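Local structure of CigR Protein (Salmonella enterica subsp. enterica serovar Typhimurium, 4EW5) at residues Leu49-Val58 with Trp74-Ile84; Asn42-Pro50 with Ser87-Ile95. The protein is of unknown function but is probably an inner membrane protein, of which this chain forms the C-terminal domain. One frame throughout, in Å; residues are numbered along the deposited sequence. Where two conformers were deposited one is given.

Contact 1: Leu49-Val58 with Trp74-Ile84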
loop_
_atom_site.group_PDB
_atom_site.type_symbol
_atom_site.label_atom_id
_atom_site.label_comp_id
_atom_site.label_asym_id
_atom_site.label_seq_id
_atom_site.Cartn_x
_atom_site.Cartn_y
_atom_site.Cartn_z
ATOM N N LEU A 49 3.175 12.925 18.148
ATOM C CA LEU A 49 3.999 13.800 17.368
ATOM C C LEU A 49 4.742 14.726 18.343
ATOM O O LEU A 49 4.118 15.181 19.326
ATOM C CB LEU A 49 3.050 14.628 16.477
ATOM C CG LEU A 49 3.666 15.347 15.320
ATOM C CD1 LEU A 49 4.212 14.326 14.296
ATOM C CD2 LEU A 49 2.552 16.207 14.718
ATOM N N PRO A 50 6.039 14.967 18.145
ATOM C CA PRO A 50 6.756 15.800 19.135
ATOM C C PRO A 50 6.144 17.180 19.281
ATOM O O PRO A 50 5.556 17.685 18.316
ATOM C CB PRO A 50 8.107 15.971 18.523
ATOM C CG PRO A 50 8.318 14.756 17.671
ATOM C CD PRO A 50 6.957 14.434 17.134
ATOM N N PRO A 51 6.308 17.794 20.458
ATOM C CA PRO A 51 5.656 19.093 20.681
ATOM C C PRO A 51 6.267 20.176 19.761
ATOM O O PRO A 51 7.469 20.168 19.486
ATOM C CB PRO A 51 5.957 19.396 22.167
ATOM C CG PRO A 51 6.272 18.044 22.788
ATOM C CD PRO A 51 6.928 17.257 21.685
ATOM N N GLY A 52 5.440 21.133 19.354
ATOM C CA GLY A 52 5.943 22.215 18.529
ATOM C C GLY A 52 6.157 21.809 17.074
ATOM O O GLY A 52 6.716 22.581 16.306
ATOM N N ILE A 53 5.734 20.626 16.659
ATOM C CA ILE A 53 5.881 20.200 15.257
ATOM C C ILE A 53 4.478 20.332 14.650
ATOM O O ILE A 53 3.537 19.717 15.108
ATOM C CB ILE A 53 6.393 18.746 15.130
ATOM C CG1 ILE A 53 7.828 18.644 15.600
ATOM C CG2 ILE A 53 6.281 18.143 13.697
ATOM C CD1 ILE A 53 8.836 19.543 14.884
ATOM N N ALA A 54 4.380 21.149 13.626
ATOM C CA ALA A 54 3.118 21.351 12.920
ATOM C C ALA A 54 2.570 20.072 12.244
ATOM O O ALA A 54 3.319 19.275 11.684
ATOM C CB ALA A 54 3.319 22.475 11.911
ATOM N N LYS A 55 1.253 19.883 12.285
ATOM C CA LYS A 55 0.612 18.850 11.489
ATOM C C LYS A 55 -0.405 19.548 10.615
ATOM O O LYS A 55 -1.356 20.087 11.123
ATOM C CB LYS A 55 -0.090 17.814 12.325
ATOM C CG LYS A 55 -0.920 18.320 13.464
ATOM C CD LYS A 55 -1.416 17.160 14.319
ATOM C CE LYS A 55 -2.272 17.635 15.464
ATOM N NZ LYS A 55 -1.398 18.069 16.576
ATOM N N LYS A 56 -0.195 19.527 9.307
ATOM C CA LYS A 56 -1.015 20.336 8.408
ATOM C C LYS A 56 -2.099 19.544 7.759
ATOM O O LYS A 56 -2.014 18.345 7.639
ATOM C CB LYS A 56 -0.120 21.050 7.375
ATOM C CG LYS A 56 0.961 21.880 8.027
ATOM C CD LYS A 56 1.826 22.590 7.011
ATOM C CE LYS A 56 2.966 23.317 7.731
ATOM N NZ LYS A 56 3.510 24.482 6.954
ATOM N N THR A 57 -3.149 20.227 7.347
ATOM C CA THR A 57 -4.323 19.546 6.848
ATOM C C THR A 57 -4.145 19.007 5.490
ATOM O O THR A 57 -3.665 19.689 4.577
ATOM C CB THR A 57 -5.544 20.473 6.884
ATOM O OG1 THR A 57 -5.858 20.716 8.275
ATOM C CG2 THR A 57 -6.775 19.865 6.224
ATOM N N VAL A 58 -4.592 17.790 5.289
ATOM C CA VAL A 58 -4.578 17.187 3.975
ATOM C C VAL A 58 -5.899 17.556 3.308
ATOM O O VAL A 58 -6.957 17.381 3.933
ATOM C CB VAL A 58 -4.516 15.604 4.079
ATOM C CG1 VAL A 58 -4.770 14.949 2.700
ATOM C CG2 VAL A 58 -3.123 15.183 4.662
ATOM N N TRP A 74 -5.274 11.808 8.636
ATOM C CA TRP A 74 -4.039 11.917 7.871
ATOM C C TRP A 74 -3.582 13.393 7.921
ATOM O O TRP A 74 -4.434 14.312 7.810
ATOM C CB TRP A 74 -4.288 11.510 6.438
ATOM C CG TRP A 74 -4.452 10.037 6.266
ATOM C CD1 TRP A 74 -5.620 9.319 6.079
ATOM C CD2 TRP A 74 -3.389 9.051 6.306
ATOM N NE1 TRP A 74 -5.371 7.997 5.954
ATOM C CE2 TRP A 74 -4.031 7.759 6.066
ATOM C CE3 TRP A 74 -2.004 9.111 6.445
ATOM C CZ2 TRP A 74 -3.320 6.596 6.005
ATOM C CZ3 TRP A 74 -1.315 7.924 6.360
ATOM C CH2 TRP A 74 -1.958 6.700 6.138
ATOM N N LYS A 75 -2.290 13.615 8.138
ATOM C CA LYS A 75 -1.715 14.948 8.226
ATOM C C LYS A 75 -0.446 15.038 7.400
ATOM O O LYS A 75 0.234 14.011 7.165
ATOM C CB LYS A 75 -1.408 15.288 9.674
ATOM C CG LYS A 75 -2.627 15.321 10.541
ATOM C CD LYS A 75 -3.367 16.650 10.315
ATOM C CE LYS A 75 -4.756 16.667 10.899
ATOM N NZ LYS A 75 -5.504 17.800 10.343
ATOM N N ILE A 76 -0.082 16.264 7.030
ATOM C CA ILE A 76 1.219 16.540 6.454
ATOM C C ILE A 76 2.140 16.993 7.613
ATOM O O ILE A 76 1.880 18.001 8.273
ATOM C CB ILE A 76 1.140 17.655 5.432
ATOM C CG1 ILE A 76 -0.000 17.381 4.364
ATOM C CG2 ILE A 76 2.492 17.867 4.706
ATOM C CD1 ILE A 76 -0.105 18.524 3.325
ATOM N N VAL A 77 3.239 16.283 7.779
ATOM C CA VAL A 77 4.229 16.532 8.846
ATOM C C VAL A 77 5.569 16.617 8.153
ATOM O O VAL A 77 6.016 15.629 7.582
ATOM C CB VAL A 77 4.210 15.379 9.851
ATOM C CG1 VAL A 77 5.283 15.578 10.926
ATOM C CG2 VAL A 77 2.848 15.314 10.477
ATOM N N GLY A 78 6.123 17.835 8.029
ATOM C CA GLY A 78 7.341 18.038 7.264
ATOM C C GLY A 78 6.936 17.768 5.828
ATOM O O GLY A 78 5.940 18.356 5.317
ATOM N N ASP A 79 7.675 16.892 5.174
ATOM C CA ASP A 79 7.252 16.422 3.814
ATOM C C ASP A 79 6.678 14.988 3.793
ATOM O O ASP A 79 6.625 14.356 2.737
ATOM C CB ASP A 79 8.329 16.629 2.787
ATOM C CG ASP A 79 9.593 15.833 3.066
ATOM O OD1 ASP A 79 9.631 15.160 4.123
ATOM O OD2 ASP A 79 10.512 15.922 2.233
ATOM N N ASN A 80 6.200 14.529 4.941
ATOM C CA ASN A 80 5.713 13.148 5.108
ATOM C C ASN A 80 4.222 13.076 5.264
ATOM O O ASN A 80 3.556 14.055 5.741
ATOM C CB ASN A 80 6.365 12.573 6.327
ATOM C CG ASN A 80 7.907 12.742 6.297
ATOM O OD1 ASN A 80 8.579 12.363 5.319
ATOM N ND2 ASN A 80 8.449 13.491 7.286
ATOM N N LEU A 81 3.658 11.907 4.988
ATOM C CA LEU A 81 2.228 11.736 5.191
ATOM C C LEU A 81 2.066 10.882 6.456
ATOM O O LEU A 81 2.615 9.762 6.514
ATOM C CB LEU A 81 1.628 10.983 4.002
ATOM C CG LEU A 81 0.146 10.649 4.045
ATOM C CD1 LEU A 81 -0.771 11.850 4.313
ATOM C CD2 LEU A 81 -0.257 9.865 2.763
ATOM N N VAL A 82 1.282 11.332 7.431
ATOM C CA VAL A 82 1.291 10.702 8.771
ATOM C C VAL A 82 -0.137 10.558 9.265
ATOM O O VAL A 82 -0.895 11.537 9.250
ATOM C CB VAL A 82 2.117 11.551 9.764
ATOM C CG1 VAL A 82 2.203 10.795 11.106
ATOM C CG2 VAL A 82 3.510 11.881 9.186
ATOM N N LEU A 83 -0.559 9.341 9.625
ATOM C CA LEU A 83 -1.820 9.126 10.210
ATOM C C LEU A 83 -1.621 9.303 11.734
ATOM O O LEU A 83 -0.756 8.636 12.345
ATOM C CB LEU A 83 -2.292 7.700 10.012
ATOM C CG LEU A 83 -3.706 7.323 10.479
ATOM C CD1 LEU A 83 -4.805 8.053 9.676
ATOM C CD2 LEU A 83 -3.960 5.838 10.451
ATOM N N ILE A 84 -2.519 10.058 12.338
ATOM C CA ILE A 84 -2.334 10.478 13.733
ATOM C C ILE A 84 -3.664 10.283 14.438
ATOM O O ILE A 84 -4.723 10.638 13.880
ATOM C CB ILE A 84 -1.907 11.969 13.731
ATOM C CG1 ILE A 84 -0.487 12.081 13.217
ATOM C CG2 ILE A 84 -1.937 12.593 15.089
ATOM C CD1 ILE A 84 0.000 13.517 12.993
HETATM O O HOH W 1 5.217 19.767 9.906
HETATM O O HOH W 2 -4.290 20.228 10.709
HETATM O O HOH W 3 -5.887 16.587 7.567
#
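Lys56 and Ile76 pair across an antiparallel β-sheet in which the short, weakly bonded strand 56-57, outermost within this chain, is laid against a β-hairpin, its two arms 72-77 and 80-85 joined by a type II' turn from Val77 to Asn80. Two backbone bonds lock the pair: Lys56 N to Ile76 O at 2.8 Å, N-H···O angle 177°, and Ile76 N to Lys56 O at 2.9 Å. The CB atoms of both residues lie on the same face of the sheet, where Ile76 runs extended and the Lys56 chain leads away. Val58 CG2 sits 3.5 Å from Trp74 O and also meets Ile76 CG1 at 3.8 Å and Leu81 CD1; Leu63 of helix 60-63 packs on the same valine. At the other end, Val77 presents CG1 to two neighbours. Leu49 slides past it in the opposite direction, CD1 3.8 Å from that methyl, whereas Ile53 comes in at about a right angle through CG2. This placement follows from a Val77 chi1 of 177°, which sets CG1 opposite the backbone N. Lys75 bends at chi2 (-79°) and carries its aliphatic part across Lys55 and Lys56, CD 3.4 Å from Lys56 O. Its ammonium then meets two waters: one also binds Val58 N and Trp74 O, and the other sits 2.7 Å from Lys75 NZ, linking it to Lys55 O and Thr57 OG1.

Contact 2: Asn42-Pro50 with Ser87-Ile95; sequences NLARGKPLP and STAVVTAII
Val91, the residue with most surface buried here, is wrapped by a type II β-turn from Ala44 to Lys47 that docks on the outer strand 91-95 of the sheet. Both its backbone polar groups are used: Gly46 N reaches Val91 O at 2.8 Å nearly along the C=O axis, and Val91 N bonds Lys47 O from above the carbonyl plane. Two carbonyl oxygens approach the CB of Val91 from the same side, Lys47 O at 3.5 Å and Ala44 O at 3.6 Å. With chi1 at 170°, the CG2 branch lies beside the backbone N and meets Leu49 CD1 as the two side chains cross; Val82 of the adjoining strand also packs on Val91. The positive phi of Gly46 (91°) suits the third position of the turn, and Val90 CG1 comes 3.5 Å from Gly46 C. A third bond, Leu49 N to Ala89 O, continues the attachment past the Pro48-Val90 bridge. In one of its two conformers, Arg45 brings CG and CD near Thr92 O, which also lies over one face of its guanidinium; Thr92 and Ala93 form a classic β-bulge opposite Leu83. Beyond the bulge, Ile94 points toward the loop, and its CD1 rests 3.8 Å from Leu43 CB.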
loop_
_atom_site.group_PDB
_atom_site.type_symbol
_atom_site.label_atom_id
_atom_site.label_comp_id
_atom_site.label_asym_id
_atom_site.label_seq_id
_atom_site.Cartn_x
_atom_site.Cartn_y
_atom_site.Cartn_z
ATOM N N ASN A 42 12.730 10.793 12.680
ATOM C CA ASN A 42 12.630 10.265 14.040
ATOM C C ASN A 42 11.234 10.278 14.607
ATOM O O ASN A 42 11.062 10.204 15.842
ATOM C CB ASN A 42 13.586 11.040 14.957
ATOM C CG ASN A 42 15.009 10.834 14.545
ATOM O OD1 ASN A 42 15.395 9.705 14.291
ATOM N ND2 ASN A 42 15.786 11.909 14.419
ATOM N N LEU A 43 10.230 10.335 13.744
ATOM C CA LEU A 43 8.861 10.131 14.236
ATOM C C LEU A 43 8.759 8.697 14.720
ATOM O O LEU A 43 9.441 7.803 14.212
ATOM C CB LEU A 43 7.856 10.437 13.134
ATOM C CG LEU A 43 7.911 11.861 12.612
ATOM C CD1 LEU A 43 6.786 12.052 11.609
ATOM C CD2 LEU A 43 7.816 12.937 13.708
ATOM N N ALA A 44 8.007 8.465 15.775
ATOM C CA ALA A 44 7.895 7.099 16.283
ATOM C C ALA A 44 6.443 6.619 16.293
ATOM O O ALA A 44 5.603 7.307 16.913
ATOM C CB ALA A 44 8.460 7.110 17.666
ATOM N N ARG A 45 6.109 5.509 15.585
ATOM C CA ARG A 45 4.809 4.897 15.753
ATOM C C ARG A 45 4.559 4.554 17.218
ATOM O O ARG A 45 5.420 4.060 17.917
ATOM C CB ARG A 45 4.608 3.623 14.919
ATOM C CG ARG A 45 4.302 3.788 13.438
ATOM C CD ARG A 45 4.269 2.402 12.758
ATOM N NE ARG A 45 3.838 1.371 13.706
ATOM C CZ ARG A 45 3.286 0.209 13.395
ATOM N NH1 ARG A 45 3.113 -0.191 12.125
ATOM N NH2 ARG A 45 2.934 -0.575 14.384
ATOM N N GLY A 46 3.374 4.894 17.695
ATOM C CA GLY A 46 2.971 4.590 19.062
ATOM C C GLY A 46 3.293 5.692 20.071
ATOM O O GLY A 46 2.938 5.581 21.250
ATOM N N LYS A 47 3.909 6.787 19.582
ATOM C CA LYS A 47 4.177 7.944 20.414
ATOM C C LYS A 47 3.557 9.167 19.748
ATOM O O LYS A 47 3.409 9.201 18.544
ATOM C CB LYS A 47 5.693 8.148 20.549
ATOM C CG LYS A 47 6.398 7.036 21.337
ATOM C CD LYS A 47 7.811 7.477 21.607
ATOM C CE LYS A 47 8.605 6.444 22.394
ATOM N NZ LYS A 47 10.029 6.823 22.670
ATOM N N PRO A 48 3.261 10.204 20.527
ATOM C CA PRO A 48 2.672 11.426 19.972
ATOM C C PRO A 48 3.677 12.146 19.083
ATOM O O PRO A 48 4.870 11.967 19.210
ATOM C CB PRO A 48 2.410 12.296 21.177
ATOM C CG PRO A 48 2.900 11.556 22.351
ATOM C CD PRO A 48 3.338 10.202 22.002
ATOM N N LEU A 49 3.175 12.925 18.148
ATOM C CA LEU A 49 3.999 13.800 17.368
ATOM C C LEU A 49 4.742 14.726 18.343
ATOM O O LEU A 49 4.118 15.181 19.326
ATOM C CB LEU A 49 3.050 14.628 16.477
ATOM C CG LEU A 49 3.666 15.347 15.320
ATOM C CD1 LEU A 49 4.212 14.326 14.296
ATOM C CD2 LEU A 49 2.552 16.207 14.718
ATOM N N PRO A 50 6.039 14.967 18.145
ATOM C CA PRO A 50 6.756 15.800 19.135
ATOM C C PRO A 50 6.144 17.180 19.281
ATOM O O PRO A 50 5.556 17.685 18.316
ATOM C CB PRO A 50 8.107 15.971 18.523
ATOM C CG PRO A 50 8.318 14.756 17.671
ATOM C CD PRO A 50 6.957 14.434 17.134
ATOM N N SER A 87 -6.853 13.768 19.108
ATOM C CA SER A 87 -6.742 14.033 20.539
ATOM C C SER A 87 -5.343 13.695 21.080
ATOM O O SER A 87 -4.675 14.608 21.580
ATOM C CB SER A 87 -7.815 13.356 21.383
ATOM O OG SER A 87 -7.694 13.763 22.766
ATOM N N THR A 88 -4.888 12.440 21.025
ATOM C CA THR A 88 -3.585 12.098 21.627
ATOM C C THR A 88 -2.411 12.412 20.721
ATOM O O THR A 88 -1.242 12.478 21.179
ATOM C CB THR A 88 -3.518 10.610 21.930
ATOM O OG1 THR A 88 -3.725 9.943 20.672
ATOM C CG2 THR A 88 -4.593 10.166 22.860
ATOM N N ALA A 89 -2.706 12.594 19.435
ATOM C CA ALA A 89 -1.652 12.942 18.423
ATOM C C ALA A 89 -0.636 11.783 18.289
ATOM O O ALA A 89 0.391 11.950 17.682
ATOM C CB ALA A 89 -0.962 14.268 18.761
ATOM N N VAL A 90 -1.026 10.585 18.713
ATOM C CA VAL A 90 -0.201 9.359 18.585
ATOM C C VAL A 90 -0.021 8.980 17.115
ATOM O O VAL A 90 -0.995 8.780 16.391
ATOM C CB VAL A 90 -0.733 8.150 19.346
ATOM C CG1 VAL A 90 0.148 6.927 19.048
ATOM C CG2 VAL A 90 -0.789 8.407 20.890
ATOM N N VAL A 91 1.224 8.910 16.717
ATOM C CA VAL A 91 1.598 8.599 15.366
ATOM C C VAL A 91 1.289 7.123 15.123
ATOM O O VAL A 91 1.755 6.238 15.839
ATOM C CB VAL A 91 3.027 8.990 15.068
ATOM C CG1 VAL A 91 3.479 8.427 13.724
ATOM C CG2 VAL A 91 3.196 10.521 15.135
ATOM N N THR A 92 0.562 6.888 14.049
ATOM C CA THR A 92 -0.010 5.586 13.774
ATOM C C THR A 92 0.511 4.924 12.486
ATOM O O THR A 92 0.586 3.684 12.369
ATOM C CB THR A 92 -1.574 5.720 13.787
ATOM O OG1 THR A 92 -1.937 6.233 15.075
ATOM C CG2 THR A 92 -2.295 4.389 13.586
ATOM N N ALA A 93 0.868 5.713 11.501
ATOM C CA ALA A 93 1.481 5.221 10.271
ATOM C C ALA A 93 2.184 6.376 9.702
ATOM O O ALA A 93 1.720 7.506 9.898
ATOM C CB ALA A 93 0.438 4.707 9.262
ATOM N N ILE A 94 3.321 6.099 9.059
ATOM C CA ILE A 94 4.160 7.098 8.525
ATOM C C ILE A 94 4.518 6.636 7.089
ATOM O O ILE A 94 5.001 5.535 6.872
ATOM C CB ILE A 94 5.493 7.227 9.294
ATOM C CG1 ILE A 94 5.245 7.567 10.774
ATOM C CG2 ILE A 94 6.425 8.278 8.656
ATOM C CD1 ILE A 94 6.470 7.239 11.618
ATOM N N ILE A 95 4.298 7.496 6.125
ATOM C CA ILE A 95 4.782 7.293 4.750
ATOM C C ILE A 95 5.654 8.445 4.391
ATOM O O ILE A 95 5.210 9.576 4.174
ATOM C CB ILE A 95 3.578 7.196 3.794
ATOM C CG1 ILE A 95 2.634 6.120 4.326
ATOM C CG2 ILE A 95 4.000 6.926 2.363
ATOM C CD1 ILE A 95 1.292 6.102 3.630
#

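Followed from the N terminus, the chain leaves helix 11-26 and enters 42-50, which contact 2 joins to 87-95, closing the wider loop. Contact 1 closes a smaller one within it, from 49-58 to 74-84, so the two nest rather than cross. Leu49 is at work in both: its CD1 methyl touches Val77 in contact 1 and Val91 in contact 2. The sheet carries the connection further: strands 80-85 and 91-95 are neighbours, with probable hydrogen bonds from Thr92 N to Leu83 O and from Ile95 N to Leu81 O. One continuous segment, 42-58, thus engages both outer regions of the sheet, as partner of strand 91-95 and as strand 56-57 beside 72-77.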